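Local coordinates for alanine racemase (Oenococcus oeni PSU-1, PDB 3HUR), which belongs to the alanine racemase family, pairing an N-terminal TIM-barrel domain with a separate, strand-rich C-terminal domain, at residues A[129-133]-A[183-187]; A[198-204]-A[218-224]. All blocks are in the same frame, centred on the assembly; numbering follows the deposited sequence.

Contact 1: residues A[129-133]-A[183-187]; sequences IDTGM and QLRRW
The indole of W187 meets the loop with its six-membered ring: I129 leans obliquely on it, CG1 lying 3.5 Å from CZ3, while CG2 of T131 sits near the ring plane at its edge. W187 CG points opposite the backbone N about the CA-CB bond (chi1 167°), which carries the ring toward I129, and the two side chains cross at about a right angle. The R186 guanidinium is approached obliquely, NH1 being 3.6 Å from T131 O and 3.8 Å from G132 CA; its salt bridge is made with E182.

T131 fills the middle. Its methyl CG2 reaches the helix backbone, 3.6 Å from W187 N, and its carbonyl O takes a weak, long bond from Q183 NE2 (3.5 Å). The other end of this amide, OE1, accepts from A167 N, while T131 OG1 is bonded to T164 OG1. Glycine suits position 132, where phi is 146° and a CB would be jammed against T131 O; G132 N closes an Asx turn on D130 OD1 at 2.7 Å.

Threonine suits its place by giving its methyl to the helix backbone at W187, beside the indole edge, and its hydroxyl to T164. The loop following barrel strand 123-128 is thus held to helix 174-191 mainly by apolar contact, with weak polar support.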
# COMPACT_ATOMS: atom_id res chain seq x y z
N ILE A 129 6.98 -14.31 38.00
CA ILE A 129 6.53 -13.34 38.94
C ILE A 129 5.85 -12.16 38.25
O ILE A 129 6.50 -11.35 37.62
CB ILE A 129 7.70 -12.81 39.82
CG1 ILE A 129 8.50 -13.98 40.44
CG2 ILE A 129 7.17 -11.87 40.87
CD1 ILE A 129 7.65 -15.03 41.05
N ASP A 130 4.54 -12.08 38.38
CA ASP A 130 3.81 -10.93 37.89
C ASP A 130 4.15 -9.71 38.72
O ASP A 130 3.54 -9.47 39.76
CB ASP A 130 2.29 -11.19 37.96
CG ASP A 130 1.44 -10.01 37.41
OD1 ASP A 130 1.99 -9.01 36.87
OD2 ASP A 130 0.19 -10.09 37.51
N THR A 131 5.12 -8.93 38.27
CA THR A 131 5.40 -7.66 38.89
C THR A 131 4.68 -6.55 38.16
O THR A 131 5.10 -5.39 38.21
CB THR A 131 6.89 -7.34 38.90
OG1 THR A 131 7.32 -7.04 37.57
CG2 THR A 131 7.69 -8.48 39.46
N GLY A 132 3.59 -6.86 37.46
CA GLY A 132 2.76 -5.79 36.94
C GLY A 132 2.06 -5.98 35.61
O GLY A 132 0.84 -6.16 35.57
N MET A 133 2.81 -5.87 34.53
CA MET A 133 2.19 -5.61 33.21
C MET A 133 1.79 -6.90 32.45
O MET A 133 2.04 -7.05 31.24
CB MET A 133 3.16 -4.75 32.38
CG MET A 133 2.50 -3.95 31.28
SD MET A 133 1.70 -2.46 31.89
CE MET A 133 2.71 -1.22 31.04
N GLN A 183 7.85 -1.81 39.52
CA GLN A 183 8.03 -3.22 39.21
C GLN A 183 9.13 -3.85 40.07
O GLN A 183 8.98 -4.96 40.60
CB GLN A 183 8.33 -3.42 37.72
CG GLN A 183 7.15 -3.16 36.78
CD GLN A 183 7.34 -3.78 35.39
OE1 GLN A 183 8.09 -3.28 34.55
NE2 GLN A 183 6.66 -4.88 35.16
N LEU A 184 10.26 -3.16 40.20
CA LEU A 184 11.35 -3.65 41.04
C LEU A 184 10.91 -3.78 42.52
O LEU A 184 11.31 -4.71 43.22
CB LEU A 184 12.54 -2.73 40.91
CG LEU A 184 13.85 -3.18 41.55
CD1 LEU A 184 14.22 -4.59 41.06
CD2 LEU A 184 14.95 -2.13 41.26
N ARG A 185 10.05 -2.87 42.98
CA ARG A 185 9.50 -2.99 44.34
C ARG A 185 8.72 -4.32 44.42
O ARG A 185 9.04 -5.17 45.28
CB ARG A 185 8.69 -1.71 44.75
CG ARG A 185 7.52 -1.82 45.80
CD ARG A 185 7.74 -0.85 46.96
NE ARG A 185 6.66 0.10 47.30
CZ ARG A 185 6.01 0.18 48.49
NH1 ARG A 185 6.22 -0.68 49.49
NH2 ARG A 185 5.09 1.13 48.65
N ARG A 186 7.78 -4.52 43.50
CA ARG A 186 6.99 -5.75 43.51
C ARG A 186 7.83 -7.02 43.45
O ARG A 186 7.57 -7.98 44.18
CB ARG A 186 5.97 -5.73 42.39
CG ARG A 186 4.64 -5.06 42.75
CD ARG A 186 4.24 -4.16 41.57
NE ARG A 186 2.90 -3.57 41.69
CZ ARG A 186 2.25 -2.97 40.68
NH1 ARG A 186 2.79 -2.88 39.46
NH2 ARG A 186 1.05 -2.45 40.89
N TRP A 187 8.85 -7.04 42.59
CA TRP A 187 9.75 -8.20 42.51
C TRP A 187 10.27 -8.55 43.91
O TRP A 187 10.11 -9.67 44.39
CB TRP A 187 10.90 -7.91 41.55
CG TRP A 187 12.02 -8.88 41.63
CD1 TRP A 187 13.23 -8.70 42.25
CD2 TRP A 187 12.06 -10.20 41.07
NE1 TRP A 187 14.02 -9.82 42.09
CE2 TRP A 187 13.31 -10.76 41.38
CE3 TRP A 187 11.15 -10.96 40.32
CZ2 TRP A 187 13.67 -12.04 40.99
CZ3 TRP A 187 11.51 -12.23 39.94
CH2 TRP A 187 12.76 -12.76 40.27

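Contact 2: residues A[198-204]-A[218-224]; sequences PSLFSMA and ISFAAIR
R224 reaches across to S202 and A204, and its side chain can be followed outward atom by atom. CB lies 3.7 Å from A204 O, and that same oxygen accepts a bond from the R224 backbone N at 3.0 Å, nearly in line with the C=O bond. CG and CD then pass S202 OG, at 3.7 and 3.8 Å. A sharp bend at chi3 (-95°) turns the guanidinium onto that hydroxyl side-on: NE meets S202 OG at 2.8 Å and almost straight (168°), and NH2 meets the same atom at a longer distance, both with the oxygen in the guanidinium plane. NH2 also makes a weak bond to S202 O and a further one to T164 O. Arginine suits the place because one planar group can serve several oxygens.

S202 OG donates in turn to A222 O, 2.5 Å away. Beside this polar cluster the contacts turn largely apolar. A204, small enough to sit close, sets CB 3.7 Å from F220 CE1 and also meets I223 CG2. M203 SD accepts a weak bond from S219 N, while S219 OG accepts from A221 N in an ST turn.

The segments carry the short strands 201-202 and 222-223, and their meeting closes the TIM barrel. Backbone pairing is limited to a weak A222 N to F201 O bond and a sound one from R224 N to A204 O, so the S202 hydroxyl, donating one bond and accepting two, adds much of the polar grip.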
# COMPACT_ATOMS: atom_id res chain seq x y z
N PRO A 198 19.15 -18.17 44.85
CA PRO A 198 19.27 -16.98 44.03
C PRO A 198 19.89 -17.19 42.65
O PRO A 198 19.79 -16.30 41.79
CB PRO A 198 20.21 -16.10 44.86
CG PRO A 198 21.06 -17.11 45.58
CD PRO A 198 20.04 -18.09 46.02
N SER A 199 20.57 -18.29 42.44
CA SER A 199 21.10 -18.56 41.11
C SER A 199 19.97 -18.90 40.10
O SER A 199 20.24 -19.02 38.92
CB SER A 199 22.11 -19.69 41.17
OG SER A 199 21.46 -20.79 41.74
N LEU A 200 18.73 -19.07 40.57
CA LEU A 200 17.59 -19.29 39.71
C LEU A 200 16.90 -17.98 39.20
O LEU A 200 15.95 -18.01 38.41
CB LEU A 200 16.56 -20.12 40.49
CG LEU A 200 17.00 -21.51 41.01
CD1 LEU A 200 15.86 -22.16 41.84
CD2 LEU A 200 17.42 -22.47 39.85
N PHE A 201 17.37 -16.82 39.65
CA PHE A 201 16.67 -15.60 39.33
C PHE A 201 16.97 -15.17 37.91
O PHE A 201 18.10 -15.17 37.48
CB PHE A 201 17.02 -14.49 40.32
CG PHE A 201 16.39 -14.65 41.70
CD1 PHE A 201 15.14 -15.22 41.86
CD2 PHE A 201 17.07 -14.18 42.82
CE1 PHE A 201 14.58 -15.36 43.12
CE2 PHE A 201 16.52 -14.30 44.10
CZ PHE A 201 15.28 -14.89 44.25
N SER A 202 15.94 -14.80 37.17
CA SER A 202 16.16 -14.21 35.87
C SER A 202 15.31 -12.99 35.75
O SER A 202 14.08 -13.08 35.77
CB SER A 202 15.81 -15.17 34.72
OG SER A 202 16.04 -14.53 33.47
N MET A 203 15.97 -11.86 35.55
CA MET A 203 15.30 -10.58 35.61
C MET A 203 15.37 -9.78 34.31
O MET A 203 14.46 -8.99 34.07
CB MET A 203 15.89 -9.74 36.80
CG MET A 203 15.52 -10.31 38.21
SD MET A 203 16.08 -9.39 39.66
CE MET A 203 14.91 -8.09 39.66
N ALA A 204 16.43 -9.98 33.51
CA ALA A 204 16.82 -9.03 32.47
C ALA A 204 16.45 -9.44 31.04
O ALA A 204 17.06 -10.36 30.47
CB ALA A 204 18.30 -8.81 32.54
N ILE A 218 19.39 -5.38 40.10
CA ILE A 218 18.97 -6.31 39.07
C ILE A 218 19.92 -7.50 39.10
O ILE A 218 21.14 -7.34 39.07
CB ILE A 218 19.00 -5.67 37.65
CG1 ILE A 218 18.25 -4.33 37.60
CG2 ILE A 218 18.38 -6.58 36.64
CD1 ILE A 218 16.77 -4.43 37.85
N SER A 219 19.36 -8.70 39.21
CA SER A 219 20.18 -9.91 39.05
C SER A 219 20.39 -10.26 37.57
O SER A 219 19.45 -10.36 36.78
CB SER A 219 19.52 -11.10 39.75
OG SER A 219 20.25 -12.29 39.47
N PHE A 220 21.64 -10.45 37.21
CA PHE A 220 22.00 -10.89 35.89
C PHE A 220 22.40 -12.35 35.93
O PHE A 220 23.08 -12.86 35.04
CB PHE A 220 23.06 -9.96 35.36
CG PHE A 220 22.55 -8.56 35.21
CD1 PHE A 220 21.69 -8.25 34.15
CD2 PHE A 220 22.83 -7.60 36.16
CE1 PHE A 220 21.16 -6.98 34.01
CE2 PHE A 220 22.31 -6.32 36.03
CZ PHE A 220 21.47 -6.01 34.94
N ALA A 221 21.90 -13.04 36.95
CA ALA A 221 22.22 -14.46 37.09
C ALA A 221 21.99 -15.17 35.73
O ALA A 221 22.92 -15.76 35.17
CB ALA A 221 21.38 -15.08 38.22
N ALA A 222 20.75 -15.06 35.22
CA ALA A 222 20.37 -15.58 33.90
C ALA A 222 19.67 -14.48 33.12
O ALA A 222 18.51 -14.11 33.42
CB ALA A 222 19.45 -16.77 34.02
N ILE A 223 20.39 -13.97 32.12
CA ILE A 223 19.84 -12.99 31.20
C ILE A 223 19.13 -13.66 30.01
O ILE A 223 19.39 -14.81 29.68
CB ILE A 223 20.91 -11.99 30.74
CG1 ILE A 223 22.00 -12.64 29.89
CG2 ILE A 223 21.52 -11.29 31.96
CD1 ILE A 223 22.96 -11.58 29.23
N ARG A 224 18.20 -12.91 29.41
CA ARG A 224 17.29 -13.39 28.36
C ARG A 224 17.29 -12.49 27.14
O ARG A 224 16.28 -11.91 26.81
CB ARG A 224 15.89 -13.46 28.92
CG ARG A 224 15.68 -14.64 29.79
CD ARG A 224 14.21 -14.75 30.14
NE ARG A 224 14.12 -14.09 31.42
CZ ARG A 224 13.27 -13.15 31.80
NH1 ARG A 224 12.25 -12.75 31.07
NH2 ARG A 224 13.46 -12.68 32.99

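In the fold
Contact 1 and contact 2 lie on the same side of the chain's centre, their own centres about 14 Å apart, and they touch. Helix 174-191, which packs on the 129-133 loop in contact 1, runs on through a short connection into strand 201-202 of contact 2. The indole of W187 belongs to both contacts: it meets F201 edge-to-face, W187 CZ2 lying 3.6 Å from F201 CD1. L184 turns away from the 129-133 loop and adds its CD1 at 3.8 Å from M203 CE and 4.1 Å from I218 CD1. T164 ties them further, bonding T131 through its hydroxyl and R224 through its carbonyl. An apolar core beneath the helix thus joins the barrel's closing seam to the loop.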